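Local structure of pesticidal crystal protein Cry4Aa (Bacillus thuringiensis, 2C9K) at residues 4-9 / 233-238; 259-264 / 430-435. The protein kills mosquito larvae by binding midgut epithelial cells and causing their colloid-osmotic lysis, as a pore-forming insecticidal toxin. One frame throughout, in Å; residues are numbered along the deposited sequence.

Overall arrangement
The two contacts lie side by side near the centre of the molecule, their centres about 12 Å apart. Contact 1 joins the first and last helices, 5-16 and 222-240, of the helical N-terminal domain. Contact 2 follows later in the chain, in the beta-prism domain that comes next, and links the outer strands 262-267 and 432-440 of a three-stranded antiparallel sheet. They meet directly. Asp-238 OD2 and Arg-261 NH2 form a salt bridge of 2.7 Å, and Thr-7 packs on Ser-431. The chain is the toxin portion of a longer protoxin. Both contacts lie where the helical domain, thought to form the pore as in related Cry toxins, meets the beta domain, thought to bind receptor.

Contact 1: residues 4-9 / 233-238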
ATOM      1  N   SER A   4     -11.141  -7.883  -7.260  0.50 35.38           N
ATOM      2  CA  SER A   4     -11.347  -6.729  -6.391  0.50 31.21           C
ATOM      3  C   SER A   4     -11.387  -6.932  -4.886  0.50 29.05           C
ATOM      4  O   SER A   4     -11.377  -5.961  -4.140  0.50 28.49           O
ATOM      5  CB  SER A   4     -12.618  -5.993  -6.813  0.50 31.56           C
ATOM      6  OG  SER A   4     -13.765  -6.794  -6.593  1.00 31.90           O
ATOM      7  N   ALA A   5     -11.440  -8.170  -4.420  1.00 27.96           N
ATOM      8  CA  ALA A   5     -11.483  -8.399  -2.980  1.00 26.48           C
ATOM      9  C   ALA A   5     -10.256  -7.790  -2.304  1.00 27.97           C
ATOM     10  O   ALA A   5     -10.375  -7.129  -1.270  1.00 29.38           O
ATOM     11  CB  ALA A   5     -11.563  -9.889  -2.680  1.00 24.40           C
ATOM     12  N   TYR A   6      -9.078  -8.017  -2.885  1.00 28.31           N
ATOM     13  CA  TYR A   6      -7.829  -7.480  -2.346  1.00 28.84           C
ATOM     14  C   TYR A   6      -7.996  -6.010  -1.985  1.00 28.23           C
ATOM     15  O   TYR A   6      -7.819  -5.615  -0.833  1.00 28.49           O
ATOM     16  CB  TYR A   6      -6.702  -7.609  -3.378  1.00 31.36           C
ATOM     17  CG  TYR A   6      -6.295  -9.029  -3.720  1.00 34.10           C
ATOM     18  CD1 TYR A   6      -5.676  -9.313  -4.933  1.00 33.64           C
ATOM     19  CD2 TYR A   6      -6.509 -10.081  -2.824  1.00 34.28           C
ATOM     20  CE1 TYR A   6      -5.278 -10.603  -5.254  1.00 35.25           C
ATOM     21  CE2 TYR A   6      -6.114 -11.378  -3.133  1.00 34.84           C
ATOM     22  CZ  TYR A   6      -5.500 -11.633  -4.352  1.00 36.16           C
ATOM     23  OH  TYR A   6      -5.117 -12.917  -4.679  1.00 37.33           O
ATOM     24  N   THR A   7      -8.344  -5.202  -2.980  1.00 26.98           N
ATOM     25  CA  THR A   7      -8.520  -3.777  -2.765  1.00 26.43           C
ATOM     26  C   THR A   7      -9.758  -3.400  -1.945  1.00 27.38           C
ATOM     27  O   THR A   7      -9.765  -2.348  -1.311  1.00 29.68           O
ATOM     28  CB  THR A   7      -8.525  -3.010  -4.107  1.00 25.28           C
ATOM     29  OG1 THR A   7      -9.382  -3.675  -5.040  1.00 25.64           O
ATOM     30  CG2 THR A   7      -7.117  -2.940  -4.685  1.00 22.79           C
ATOM     31  N   ILE A   8     -10.798  -4.235  -1.943  1.00 26.37           N
ATOM     32  CA  ILE A   8     -11.996  -3.927  -1.152  1.00 26.19           C
ATOM     33  C   ILE A   8     -11.786  -4.250   0.331  1.00 26.89           C
ATOM     34  O   ILE A   8     -12.132  -3.464   1.207  1.00 27.45           O
ATOM     35  CB  ILE A   8     -13.239  -4.719  -1.612  1.00 25.55           C
ATOM     36  CG1 ILE A   8     -13.702  -4.250  -2.993  1.00 22.88           C
ATOM     37  CG2 ILE A   8     -14.366  -4.523  -0.595  1.00 25.16           C
ATOM     38  CD1 ILE A   8     -14.794  -5.106  -3.586  1.00 14.71           C
ATOM     39  N   VAL A   9     -11.244  -5.426   0.612  1.00 27.49           N
ATOM     40  CA  VAL A   9     -10.994  -5.808   1.987  1.00 27.25           C
ATOM     41  C   VAL A   9     -10.097  -4.758   2.632  1.00 28.44           C
ATOM     42  O   VAL A   9     -10.258  -4.424   3.804  1.00 30.64           O
ATOM     43  CB  VAL A   9     -10.291  -7.174   2.069  1.00 26.11           C
ATOM     44  CG1 VAL A   9      -9.870  -7.451   3.503  1.00 24.03           C
ATOM     45  CG2 VAL A   9     -11.216  -8.268   1.564  1.00 23.59           C
ATOM     46  N   THR A 233       1.076  -6.828  -2.752  1.00 28.96           N
ATOM     47  CA  THR A 233       1.053  -5.600  -1.980  1.00 28.86           C
ATOM     48  C   THR A 233      -0.398  -5.253  -1.679  1.00 28.82           C
ATOM     49  O   THR A 233      -0.740  -4.934  -0.543  1.00 29.87           O
ATOM     50  CB  THR A 233       1.695  -4.441  -2.737  1.00 29.25           C
ATOM     51  OG1 THR A 233       3.117  -4.613  -2.743  1.00 29.63           O
ATOM     52  CG2 THR A 233       1.339  -3.111  -2.081  1.00 29.15           C
ATOM     53  N   THR A 234      -1.250  -5.332  -2.697  1.00 26.47           N
ATOM     54  CA  THR A 234      -2.662  -5.017  -2.535  1.00 24.83           C
ATOM     55  C   THR A 234      -3.420  -6.097  -1.772  1.00 24.72           C
ATOM     56  O   THR A 234      -4.513  -5.847  -1.266  1.00 25.03           O
ATOM     57  CB  THR A 234      -3.346  -4.823  -3.893  1.00 23.70           C
ATOM     58  OG1 THR A 234      -3.416  -6.074  -4.582  1.00 25.62           O
ATOM     59  CG2 THR A 234      -2.562  -3.859  -4.734  1.00 23.76           C
ATOM     60  N   ALA A 235      -2.852  -7.297  -1.689  1.00 23.64           N
ATOM     61  CA  ALA A 235      -3.518  -8.386  -0.978  1.00 22.70           C
ATOM     62  C   ALA A 235      -3.011  -8.514   0.452  1.00 22.10           C
ATOM     63  O   ALA A 235      -3.784  -8.446   1.402  1.00 22.00           O
ATOM     64  CB  ALA A 235      -3.326  -9.701  -1.722  1.00 21.39           C
ATOM     65  N   VAL A 236      -1.706  -8.669   0.608  1.00 22.94           N
ATOM     66  CA  VAL A 236      -1.132  -8.821   1.933  1.00 24.09           C
ATOM     67  C   VAL A 236      -0.562  -7.550   2.565  1.00 24.97           C
ATOM     68  O   VAL A 236      -1.142  -7.016   3.501  1.00 25.60           O
ATOM     69  CB  VAL A 236      -0.041  -9.905   1.916  1.00 23.59           C
ATOM     70  CG1 VAL A 236       0.441 -10.201   3.334  1.00 22.70           C
ATOM     71  CG2 VAL A 236      -0.592 -11.161   1.258  1.00 23.71           C
ATOM     72  N   LEU A 237       0.564  -7.065   2.055  1.00 25.55           N
ATOM     73  CA  LEU A 237       1.216  -5.885   2.625  1.00 24.60           C
ATOM     74  C   LEU A 237       0.297  -4.720   3.005  1.00 25.98           C
ATOM     75  O   LEU A 237       0.470  -4.116   4.070  1.00 25.28           O
ATOM     76  CB  LEU A 237       2.322  -5.394   1.686  1.00 22.36           C
ATOM     77  CG  LEU A 237       3.311  -6.471   1.226  1.00 19.71           C
ATOM     78  CD1 LEU A 237       4.509  -5.815   0.558  1.00 16.12           C
ATOM     79  CD2 LEU A 237       3.753  -7.307   2.411  1.00 17.64           C
ATOM     80  N   ASP A 238      -0.673  -4.395   2.151  1.00 27.73           N
ATOM     81  CA  ASP A 238      -1.585  -3.289   2.451  1.00 27.98           C
ATOM     82  C   ASP A 238      -2.396  -3.632   3.681  1.00 28.09           C
ATOM     83  O   ASP A 238      -2.642  -2.781   4.536  1.00 29.91           O
ATOM     84  CB  ASP A 238      -2.531  -2.996   1.274  1.00 27.50           C
ATOM     85  CG  ASP A 238      -1.869  -2.161   0.181  1.00 29.27           C
ATOM     86  OD1 ASP A 238      -0.754  -1.644   0.410  1.00 28.74           O
ATOM     87  OD2 ASP A 238      -2.468  -2.011  -0.908  1.00 29.34           O
TER
HETATM   88  O   HOH W   1      -6.695  -7.661   0.835  1.00 31.16           O
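Ala-235 sets its CB against one face of the Tyr-6 ring. This is a CH-pi contact: the methyl lies 3.5 Å from the ring centroid and 17° from the perpendicular through the ring. It is displaced from the centre, and CD2 of Tyr-6 is the ring atom closest to Ala-235 CB, at 3.4 Å. The ring reaches this place because Tyr-6 CG stands anti to its own carbonyl carbon (chi1 -66°).

Thr-234 borders the root of the same side chain. Its OG1 lies 3.8 Å from Tyr-6 CB, and the two side chains cross at about a right angle. This hydroxyl is hydrogen-bonded to Lys-231 O in its own helix, so it meets the tyrosine by packing alone. Thr-7 adds a smaller contact, with its CG2 4.3 Å from Thr-234 CB.

No direct hydrogen bond joins the segments. A water bridges them instead, donating to Tyr-6 O (2.9 Å) and to Ala-235 O (3.1 Å). Asp-238 N bonds to Thr-233 O, a pi-type turn in the helix that carries Thr-234 and Ala-235.

The axes of the short segments 5-9 and 233-238 come within 8.1 Å, at 39°. Tyr-6 and Val-236 both touch helix 140-164, while Ala-5 and Ile-8 pack on helix 29-37. Thr-7 OG1 bonds to Ile-411 O in a loop, which ties this part of the helical domain to the beta domain beside it.

Contact 2: residues 259-264 / 430-435; sequences LTREIY and YSHILS
Arg-261 turns its CG between the backbone N and the carbonyl carbon (chi1 86°) and bends again at chi2, which carries its guanidinium to His-432. His-432 has CG anti to its carbonyl carbon (chi1 -70°), which points the ring at segment 259-264. Arg-261 lies just before strand 262-267, and His-432 opens strand 432-440; these are the outer strands of a three-stranded antiparallel sheet of the beta-prism domain, with strand 450-457 between them.

Arg-261 NH2 donates to His-432 NE2 over 2.7 Å, at an N-H...N angle of 157°. The acceptor lies close to the guanidinium plane, at its edge, while NH2 is tilted somewhat from the ring plane. At another point of the ring edge, His-432 ND1 donates to Ser-431 OG over 2.9 Å. These two bonds fix the ring's rotation and are consistent with a neutral histidine protonated on ND1. The same NH2 carries the salt bridge to helix 222-240.

Ile-263 brings its CD1 obliquely to the ring, 3.5 Å from His-432 NE2. Three residues on from His-432, Ser-435 meets Glu-262, which passes beside Ala-454 of the middle strand and also pairs with Arg-288. Ser-435 OG donates over 2.6 Å to the anti lone pair of Glu-262 OE2.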
ATOM      1  N   LEU A 259      -1.859   4.505   2.962  1.00 24.61           N
ATOM      2  CA  LEU A 259      -0.821   3.657   2.390  1.00 23.26           C
ATOM      3  C   LEU A 259      -0.109   4.500   1.332  1.00 23.25           C
ATOM      4  O   LEU A 259      -0.731   4.902   0.346  1.00 24.27           O
ATOM      5  CB  LEU A 259      -1.473   2.417   1.762  1.00 21.80           C
ATOM      6  CG  LEU A 259      -2.433   1.617   2.663  1.00 19.83           C
ATOM      7  CD1 LEU A 259      -3.257   0.658   1.829  1.00 19.53           C
ATOM      8  CD2 LEU A 259      -1.656   0.862   3.726  1.00 18.60           C
ATOM      9  N   THR A 260       1.186   4.763   1.532  1.00 22.12           N
ATOM     10  CA  THR A 260       1.965   5.612   0.611  1.00 20.21           C
ATOM     11  C   THR A 260       2.794   4.918  -0.457  1.00 18.71           C
ATOM     12  O   THR A 260       3.290   5.578  -1.369  1.00 18.11           O
ATOM     13  CB  THR A 260       2.948   6.518   1.362  1.00 20.14           C
ATOM     14  OG1 THR A 260       4.026   5.720   1.858  1.00 21.50           O
ATOM     15  CG2 THR A 260       2.262   7.221   2.521  1.00 17.75           C
ATOM     16  N   ARG A 261       2.956   3.604  -0.342  1.00 17.28           N
ATOM     17  CA  ARG A 261       3.738   2.832  -1.317  1.00 15.27           C
ATOM     18  C   ARG A 261       3.250   2.924  -2.774  1.00 15.17           C
ATOM     19  O   ARG A 261       2.062   3.144  -3.037  1.00 12.34           O
ATOM     20  CB  ARG A 261       3.741   1.358  -0.920  1.00 13.64           C
ATOM     21  CG  ARG A 261       2.543   0.557  -1.436  1.00 12.82           C
ATOM     22  CD  ARG A 261       1.222   1.106  -0.922  1.00 14.50           C
ATOM     23  NE  ARG A 261       0.079   0.305  -1.352  1.00 14.72           N
ATOM     24  CZ  ARG A 261      -0.521   0.422  -2.531  1.00 16.37           C
ATOM     25  NH1 ARG A 261      -0.091   1.322  -3.410  1.00 15.22           N
ATOM     26  NH2 ARG A 261      -1.553  -0.364  -2.831  1.00 16.57           N
ATOM     27  N   GLU A 262       4.172   2.734  -3.715  1.00 15.76           N
ATOM     28  CA  GLU A 262       3.825   2.739  -5.138  1.00 19.47           C
ATOM     29  C   GLU A 262       3.854   1.316  -5.681  1.00 20.38           C
ATOM     30  O   GLU A 262       4.584   0.462  -5.173  1.00 22.04           O
ATOM     31  CB  GLU A 262       4.824   3.560  -5.970  1.00 20.21           C
ATOM     32  CG  GLU A 262       4.671   5.073  -5.895  1.00 23.87           C
ATOM     33  CD  GLU A 262       5.547   5.816  -6.901  1.00 23.98           C
ATOM     34  OE1 GLU A 262       6.785   5.689  -6.844  1.00 24.27           O
ATOM     35  OE2 GLU A 262       4.993   6.532  -7.754  1.00 26.22           O
ATOM     36  N   ILE A 263       3.049   1.055  -6.703  1.00 21.17           N
ATOM     37  CA  ILE A 263       3.048  -0.251  -7.349  1.00 22.11           C
ATOM     38  C   ILE A 263       3.039   0.043  -8.841  1.00 22.63           C
ATOM     39  O   ILE A 263       2.570   1.096  -9.257  1.00 22.20           O
ATOM     40  CB  ILE A 263       1.842  -1.127  -6.932  1.00 22.16           C
ATOM     41  CG1 ILE A 263       0.527  -0.450  -7.298  1.00 22.51           C
ATOM     42  CG2 ILE A 263       1.933  -1.438  -5.442  1.00 18.74           C
ATOM     43  CD1 ILE A 263      -0.688  -1.292  -6.951  1.00 23.66           C
ATOM     44  N   TYR A 264       3.569  -0.874  -9.642  1.00 23.88           N
ATOM     45  CA  TYR A 264       3.680  -0.646 -11.080  1.00 23.19           C
ATOM     46  C   TYR A 264       3.068  -1.716 -11.964  1.00 23.76           C
ATOM     47  O   TYR A 264       3.046  -2.898 -11.618  1.00 25.15           O
ATOM     48  CB  TYR A 264       5.163  -0.509 -11.477  1.00 20.83           C
ATOM     49  CG  TYR A 264       6.004   0.387 -10.584  1.00 19.25           C
ATOM     50  CD1 TYR A 264       6.384  -0.023  -9.315  1.00 18.29           C
ATOM     51  CD2 TYR A 264       6.425   1.645 -11.020  1.00 20.18           C
ATOM     52  CE1 TYR A 264       7.163   0.787  -8.499  1.00 19.07           C
ATOM     53  CE2 TYR A 264       7.203   2.465 -10.214  1.00 19.43           C
ATOM     54  CZ  TYR A 264       7.571   2.032  -8.951  1.00 20.33           C
ATOM     55  OH  TYR A 264       8.340   2.840  -8.132  1.00 19.95           O
ATOM     56  N   TYR A 430     -12.573   4.215  -6.608  1.00 20.40           N
ATOM     57  CA  TYR A 430     -11.276   3.811  -7.146  1.00 19.64           C
ATOM     58  C   TYR A 430     -10.285   3.681  -5.989  1.00 20.60           C
ATOM     59  O   TYR A 430     -10.309   4.479  -5.054  1.00 20.29           O
ATOM     60  CB  TYR A 430     -10.784   4.849  -8.162  1.00 18.15           C
ATOM     61  CG  TYR A 430     -10.565   6.218  -7.566  1.00 16.99           C
ATOM     62  CD1 TYR A 430      -9.291   6.646  -7.207  1.00 16.54           C
ATOM     63  CD2 TYR A 430     -11.642   7.065  -7.303  1.00 15.82           C
ATOM     64  CE1 TYR A 430      -9.098   7.882  -6.592  1.00 14.82           C
ATOM     65  CE2 TYR A 430     -11.461   8.297  -6.693  1.00 13.58           C
ATOM     66  CZ  TYR A 430     -10.189   8.697  -6.338  1.00 14.39           C
ATOM     67  OH  TYR A 430     -10.007   9.907  -5.711  1.00 18.42           O
ATOM     68  N   SER A 431      -9.411   2.681  -6.056  1.00 21.34           N
ATOM     69  CA  SER A 431      -8.442   2.436  -4.990  1.00 20.55           C
ATOM     70  C   SER A 431      -7.052   3.008  -5.241  1.00 20.98           C
ATOM     71  O   SER A 431      -6.260   3.161  -4.301  1.00 21.39           O
ATOM     72  CB  SER A 431      -8.310   0.940  -4.755  1.00 21.07           C
ATOM     73  OG  SER A 431      -7.793   0.316  -5.916  1.00 20.46           O
ATOM     74  N   HIS A 432      -6.740   3.309  -6.497  1.00 19.56           N
ATOM     75  CA  HIS A 432      -5.427   3.854  -6.815  1.00 20.03           C
ATOM     76  C   HIS A 432      -5.521   4.973  -7.831  1.00 18.42           C
ATOM     77  O   HIS A 432      -6.489   5.054  -8.577  1.00 18.45           O
ATOM     78  CB  HIS A 432      -4.499   2.758  -7.358  1.00 21.50           C
ATOM     79  CG  HIS A 432      -4.067   1.751  -6.333  1.00 22.68           C
ATOM     80  ND1 HIS A 432      -4.926   0.819  -5.791  1.00 22.15           N
ATOM     81  CD2 HIS A 432      -2.853   1.510  -5.779  1.00 22.78           C
ATOM     82  CE1 HIS A 432      -4.261   0.047  -4.951  1.00 22.10           C
ATOM     83  NE2 HIS A 432      -3.001   0.444  -4.926  1.00 22.48           N
ATOM     84  N   ILE A 433      -4.510   5.837  -7.842  1.00 18.14           N
ATOM     85  CA  ILE A 433      -4.429   6.959  -8.775  1.00 17.44           C
ATOM     86  C   ILE A 433      -3.051   6.941  -9.442  1.00 17.04           C
ATOM     87  O   ILE A 433      -2.062   6.526  -8.826  1.00 18.08           O
ATOM     88  CB  ILE A 433      -4.583   8.324  -8.056  1.00 17.37           C
ATOM     89  CG1 ILE A 433      -3.360   8.582  -7.165  1.00 15.24           C
ATOM     90  CG2 ILE A 433      -5.895   8.357  -7.261  1.00 11.74           C
ATOM     91  CD1 ILE A 433      -3.325   9.972  -6.572  1.00 17.44           C
ATOM     92  N   LEU A 434      -2.974   7.397 -10.686  1.00 15.89           N
ATOM     93  CA  LEU A 434      -1.697   7.411 -11.395  1.00 16.36           C
ATOM     94  C   LEU A 434      -0.726   8.336 -10.672  1.00 15.00           C
ATOM     95  O   LEU A 434      -1.117   9.401 -10.207  1.00 18.55           O
ATOM     96  CB  LEU A 434      -1.876   7.887 -12.843  1.00 17.24           C
ATOM     97  CG  LEU A 434      -0.579   7.710 -13.639  1.00 18.65           C
ATOM     98  CD1 LEU A 434      -0.315   6.226 -13.825  1.00 20.34           C
ATOM     99  CD2 LEU A 434      -0.670   8.409 -14.981  1.00 20.79           C
ATOM    100  N   SER A 435       0.538   7.956 -10.579  0.50 12.72           N
ATOM    101  CA  SER A 435       1.476   8.815  -9.880  0.50 11.52           C
ATOM    102  C   SER A 435       2.736   9.129 -10.663  0.50 12.59           C
ATOM    103  O   SER A 435       3.438  10.081 -10.346  0.50 11.43           O
ATOM    104  CB  SER A 435       1.859   8.186  -8.539  0.50  9.46           C
ATOM    105  OG  SER A 435       2.590   6.993  -8.727  0.50  5.90           O
TER